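Local coordinates for protein alternansucrase (Leuconostoc mesenteroides, PDB 6HVG) that is a large multidomain enzyme of glycoside hydrolase family 70, with a TIM-barrel-type catalytic domain, choline-binding-type repeats and a bound calcium ion, at residues Q558-K566 and W661-V669. Residues are numbered along the deposited sequence; the frame is centred on the assembly and turned at random.
Sequences QPINIDGSK and WNGKDPQYV
Pro-559 sets its CB over the centre of one face of the Tyr-668 ring, a CH-pi contact that joins a long loop to the first turn of helix 665-671, which follows barrel strand 657-658 in this TIM-barrel-type family 70 fold. The evidence is geometric: Pro-559 CB stands 3.7 Å from the centroid of the Tyr-668 ring and 12° off its normal. A chi1 of 177°, which puts CG trans to the backbone N, turns the Tyr-668 ring toward the proline, and its OH reaches Ile-562 CD1. No direct hydrogen bond crosses the contact; water 1 bridges instead, accepting from Ile-560 N at 2.9 Å and donating to Asp-665 OD1 at 2.8 Å. The other carboxylate oxygen, OD2, lies close to Asp-624 OD1, a like-charge pair.

Toward the lysines the packing is looser. Ile-560 CG2 touches Lys-664 CB at 3.9 Å, the two side chains crossing at about a right angle. Beyond them, Lys-566 NZ and Lys-664 NZ stand 4.2 Å apart, like charges meeting tip to tip, and Lys-664 is solvent-exposed. In the same segment, Asn-662 caps the turn that leads into the helix: Lys-664 N donates to Asn-662 OD1 at 2.8 Å, in the carbonyl plane and on a lone pair.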
ATOM      1  N   GLN A 558      16.641  -1.154 -10.821  1.00 45.96           N
ATOM      2  CA  GLN A 558      15.584  -1.239 -11.835  1.00 45.00           C
ATOM      3  C   GLN A 558      16.183  -0.814 -13.159  1.00 45.72           C
ATOM      4  O   GLN A 558      17.342  -0.385 -13.188  1.00 47.13           O
ATOM      5  CB  GLN A 558      14.374  -0.387 -11.473  1.00 41.38           C
ATOM      6  CG  GLN A 558      14.670   1.085 -11.346  1.00 42.75           C
ATOM      7  CD  GLN A 558      13.429   1.925 -11.143  1.00 42.80           C
ATOM      8  OE1 GLN A 558      12.309   1.496 -11.433  1.00 43.67           O
ATOM      9  NE2 GLN A 558      13.630   3.163 -10.697  1.00 41.62           N
ATOM     10  N   PRO A 559      15.430  -0.960 -14.279  1.00 45.64           N
ATOM     11  CA  PRO A 559      16.022  -0.622 -15.584  1.00 45.65           C
ATOM     12  C   PRO A 559      16.718   0.747 -15.619  1.00 45.20           C
ATOM     13  O   PRO A 559      17.891   0.826 -15.991  1.00 45.80           O
ATOM     14  CB  PRO A 559      14.832  -0.697 -16.527  1.00 45.56           C
ATOM     15  CG  PRO A 559      13.960  -1.747 -15.899  1.00 43.72           C
ATOM     16  CD  PRO A 559      14.117  -1.609 -14.432  1.00 43.08           C
ATOM     17  N   ILE A 560      16.031   1.792 -15.171  1.00 44.21           N
ATOM     18  CA  ILE A 560      16.595   3.134 -15.227  1.00 46.62           C
ATOM     19  C   ILE A 560      17.720   3.330 -14.210  1.00 46.23           C
ATOM     20  O   ILE A 560      18.412   4.327 -14.260  1.00 48.10           O
ATOM     21  CB  ILE A 560      15.532   4.251 -15.065  1.00 50.18           C
ATOM     22  CG1 ILE A 560      14.887   4.235 -13.666  1.00 51.62           C
ATOM     23  CG2 ILE A 560      14.460   4.141 -16.142  1.00 52.05           C
ATOM     24  CD1 ILE A 560      14.030   5.450 -13.374  1.00 49.16           C
ATOM     25  N   ASN A 561      17.905   2.395 -13.286  1.00 46.53           N
ATOM     26  CA  ASN A 561      18.991   2.495 -12.309  1.00 48.73           C
ATOM     27  C   ASN A 561      19.813   1.247 -12.257  1.00 49.09           C
ATOM     28  O   ASN A 561      20.311   0.878 -11.193  1.00 52.61           O
ATOM     29  CB  ASN A 561      18.440   2.772 -10.902  1.00 49.33           C
ATOM     30  CG  ASN A 561      19.537   3.087  -9.904  1.00 47.51           C
ATOM     31  OD1 ASN A 561      20.469   3.803 -10.216  1.00 51.26           O
ATOM     32  ND2 ASN A 561      19.431   2.539  -8.707  1.00 47.78           N
ATOM     33  N   ILE A 562      19.949   0.580 -13.392  1.00 51.46           N
ATOM     34  CA  ILE A 562      20.612  -0.723 -13.411  1.00 50.63           C
ATOM     35  C   ILE A 562      22.056  -0.598 -12.914  1.00 52.05           C
ATOM     36  O   ILE A 562      22.577  -1.542 -12.301  1.00 50.61           O
ATOM     37  CB  ILE A 562      20.541  -1.378 -14.804  1.00 49.26           C
ATOM     38  CG1 ILE A 562      21.019  -2.829 -14.735  1.00 49.98           C
ATOM     39  CG2 ILE A 562      21.342  -0.566 -15.808  1.00 49.96           C
ATOM     40  CD1 ILE A 562      20.737  -3.634 -15.985  1.00 50.98           C
ATOM     41  N   ASP A 563      22.685   0.562 -13.121  1.00 52.86           N
ATOM     42  CA  ASP A 563      24.088   0.771 -12.700  1.00 56.26           C
ATOM     43  C   ASP A 563      24.264   1.556 -11.380  1.00 57.49           C
ATOM     44  O   ASP A 563      25.363   1.977 -11.048  1.00 56.54           O
ATOM     45  CB  ASP A 563      24.896   1.433 -13.833  1.00 54.81           C
ATOM     46  CG  ASP A 563      24.456   2.870 -14.130  1.00 53.91           C
ATOM     47  OD1 ASP A 563      23.516   3.382 -13.491  1.00 51.67           O
ATOM     48  OD2 ASP A 563      25.074   3.497 -15.012  1.00 53.51           O
ATOM     49  N   GLY A 564      23.186   1.728 -10.618  1.00 58.14           N
ATOM     50  CA  GLY A 564      23.225   2.475  -9.364  1.00 57.54           C
ATOM     51  C   GLY A 564      23.373   3.984  -9.501  1.00 57.73           C
ATOM     52  O   GLY A 564      23.389   4.678  -8.490  1.00 56.73           O
ATOM     53  N   SER A 565      23.439   4.506 -10.731  1.00 57.85           N
ATOM     54  CA  SER A 565      23.737   5.931 -10.947  1.00 56.17           C
ATOM     55  C   SER A 565      22.662   6.879 -10.425  1.00 54.64           C
ATOM     56  O   SER A 565      22.915   8.064 -10.324  1.00 56.10           O
ATOM     57  CB  SER A 565      24.010   6.220 -12.428  1.00 57.18           C
ATOM     58  OG  SER A 565      22.890   5.901 -13.236  1.00 62.13           O
ATOM     59  N   LYS A 566      21.475   6.361 -10.107  1.00 53.58           N
ATOM     60  CA  LYS A 566      20.402   7.156  -9.526  1.00 54.65           C
ATOM     61  C   LYS A 566      20.051   6.753  -8.081  1.00 58.31           C
ATOM     62  O   LYS A 566      18.937   7.035  -7.616  1.00 55.10           O
ATOM     63  CB  LYS A 566      19.135   7.039 -10.382  1.00 56.77           C
ATOM     64  CG  LYS A 566      19.296   7.319 -11.872  1.00 58.54           C
ATOM     65  CD  LYS A 566      17.915   7.347 -12.526  1.00 60.02           C
ATOM     66  CE  LYS A 566      17.948   7.538 -14.035  1.00 60.77           C
ATOM     67  NZ  LYS A 566      18.539   8.830 -14.425  1.00 68.24           N
ATOM     68  N   TRP A 661       6.104  -0.873 -15.093  1.00 39.31           N
ATOM     69  CA  TRP A 661       5.223   0.265 -14.892  1.00 38.99           C
ATOM     70  C   TRP A 661       5.882   1.632 -15.112  1.00 42.10           C
ATOM     71  O   TRP A 661       5.191   2.572 -15.482  1.00 42.52           O
ATOM     72  CB  TRP A 661       4.605   0.226 -13.503  1.00 37.34           C
ATOM     73  CG  TRP A 661       3.653  -0.864 -13.260  1.00 36.49           C
ATOM     74  CD1 TRP A 661       3.866  -1.981 -12.524  1.00 37.16           C
ATOM     75  CD2 TRP A 661       2.309  -0.956 -13.743  1.00 37.79           C
ATOM     76  NE1 TRP A 661       2.733  -2.777 -12.507  1.00 37.14           N
ATOM     77  CE2 TRP A 661       1.762  -2.165 -13.249  1.00 36.95           C
ATOM     78  CE3 TRP A 661       1.511  -0.138 -14.543  1.00 36.61           C
ATOM     79  CZ2 TRP A 661       0.466  -2.570 -13.536  1.00 36.01           C
ATOM     80  CZ3 TRP A 661       0.220  -0.541 -14.809  1.00 36.17           C
ATOM     81  CH2 TRP A 661      -0.287  -1.742 -14.312  1.00 35.77           C
ATOM     82  N   ASN A 662       7.197   1.751 -14.914  1.00 43.88           N
ATOM     83  CA  ASN A 662       7.847   3.062 -15.024  1.00 44.13           C
ATOM     84  C   ASN A 662       7.704   3.630 -16.422  1.00 43.30           C
ATOM     85  O   ASN A 662       7.880   2.926 -17.400  1.00 45.27           O
ATOM     86  CB  ASN A 662       9.333   3.003 -14.668  1.00 45.05           C
ATOM     87  CG  ASN A 662       9.942   4.389 -14.489  1.00 45.85           C
ATOM     88  OD1 ASN A 662      10.191   5.108 -15.455  1.00 46.92           O
ATOM     89  ND2 ASN A 662      10.198   4.760 -13.256  1.00 45.99           N
ATOM     90  N   GLY A 663       7.396   4.917 -16.493  1.00 43.22           N
ATOM     91  CA  GLY A 663       7.146   5.599 -17.745  1.00 42.24           C
ATOM     92  C   GLY A 663       8.352   5.668 -18.654  1.00 44.53           C
ATOM     93  O   GLY A 663       8.184   5.967 -19.830  1.00 46.76           O
ATOM     94  N   LYS A 664       9.554   5.406 -18.131  1.00 44.95           N
ATOM     95  CA  LYS A 664      10.760   5.374 -18.945  1.00 47.99           C
ATOM     96  C   LYS A 664      11.244   3.943 -19.298  1.00 47.15           C
ATOM     97  O   LYS A 664      12.281   3.791 -19.953  1.00 47.41           O
ATOM     98  CB  LYS A 664      11.882   6.127 -18.239  1.00 54.42           C
ATOM     99  CG  LYS A 664      11.825   7.640 -18.355  1.00 61.30           C
ATOM    100  CD  LYS A 664      12.930   8.321 -17.532  1.00 72.79           C
ATOM    101  CE  LYS A 664      14.330   7.813 -17.920  1.00 84.08           C
ATOM    102  NZ  LYS A 664      15.492   8.512 -17.290  1.00 90.08           N
ATOM    103  N   ASP A 665      10.505   2.915 -18.885  1.00 43.54           N
ATOM    104  CA  ASP A 665      10.856   1.535 -19.194  1.00 44.47           C
ATOM    105  C   ASP A 665      10.726   1.184 -20.704  1.00 43.64           C
ATOM    106  O   ASP A 665      11.555   0.477 -21.253  1.00 39.33           O
ATOM    107  CB  ASP A 665       9.990   0.561 -18.370  1.00 47.73           C
ATOM    108  CG  ASP A 665      10.463   0.394 -16.925  1.00 46.88           C
ATOM    109  OD1 ASP A 665      11.530   0.933 -16.594  1.00 48.92           O
ATOM    110  OD2 ASP A 665       9.761  -0.302 -16.132  1.00 44.80           O
ATOM    111  N   PRO A 666       9.673   1.657 -21.372  1.00 44.82           N
ATOM    112  CA  PRO A 666       9.574   1.388 -22.802  1.00 48.26           C
ATOM    113  C   PRO A 666      10.839   1.676 -23.581  1.00 48.58           C
ATOM    114  O   PRO A 666      11.243   0.869 -24.384  1.00 53.37           O
ATOM    115  CB  PRO A 666       8.465   2.333 -23.245  1.00 47.11           C
ATOM    116  CG  PRO A 666       7.552   2.341 -22.080  1.00 46.49           C
ATOM    117  CD  PRO A 666       8.471   2.336 -20.875  1.00 45.02           C
ATOM    118  N   GLN A 667      11.466   2.812 -23.320  1.00 48.43           N
ATOM    119  CA  GLN A 667      12.638   3.251 -24.071  1.00 48.60           C
ATOM    120  C   GLN A 667      13.867   2.448 -23.672  1.00 47.85           C
ATOM    121  O   GLN A 667      14.696   2.144 -24.525  1.00 45.91           O
ATOM    122  CB  GLN A 667      12.900   4.749 -23.855  1.00 52.22           C
ATOM    123  CG  GLN A 667      11.870   5.696 -24.471  1.00 57.60           C
ATOM    124  CD  GLN A 667      10.484   5.661 -23.793  1.00 60.47           C
ATOM    125  OE1 GLN A 667      10.364   5.419 -22.583  1.00 53.39           O
ATOM    126  NE2 GLN A 667       9.432   5.838 -24.594  1.00 62.56           N
ATOM    127  N   TYR A 668      13.979   2.092 -22.387  1.00 47.11           N
ATOM    128  CA  TYR A 668      15.013   1.155 -21.952  1.00 46.18           C
ATOM    129  C   TYR A 668      14.887  -0.166 -22.708  1.00 46.01           C
ATOM    130  O   TYR A 668      15.841  -0.628 -23.309  1.00 47.29           O
ATOM    131  CB  TYR A 668      14.915   0.874 -20.452  1.00 47.22           C
ATOM    132  CG  TYR A 668      15.931  -0.139 -19.971  1.00 47.68           C
ATOM    133  CD1 TYR A 668      15.659  -1.504 -20.009  1.00 47.66           C
ATOM    134  CD2 TYR A 668      17.159   0.266 -19.488  1.00 46.51           C
ATOM    135  CE1 TYR A 668      16.599  -2.431 -19.596  1.00 49.30           C
ATOM    136  CE2 TYR A 668      18.093  -0.651 -19.060  1.00 48.22           C
ATOM    137  CZ  TYR A 668      17.824  -1.995 -19.110  1.00 48.22           C
ATOM    138  OH  TYR A 668      18.790  -2.881 -18.687  1.00 46.46           O
ATOM    139  N   VAL A 669      13.701  -0.766 -22.675  1.00 45.62           N
ATOM    140  CA  VAL A 669      13.481  -2.073 -23.268  1.00 46.63           C
ATOM    141  C   VAL A 669      13.870  -2.064 -24.751  1.00 48.86           C
ATOM    142  O   VAL A 669      14.475  -3.003 -25.257  1.00 52.01           O
ATOM    143  CB  VAL A 669      12.012  -2.528 -23.080  1.00 47.82           C
ATOM    144  CG1 VAL A 669      11.705  -3.777 -23.912  1.00 47.57           C
ATOM    145  CG2 VAL A 669      11.694  -2.786 -21.608  1.00 44.47           C
TER
HETATM  146  O   HOH W   1      13.263   1.326 -14.393  1.00 42.03           O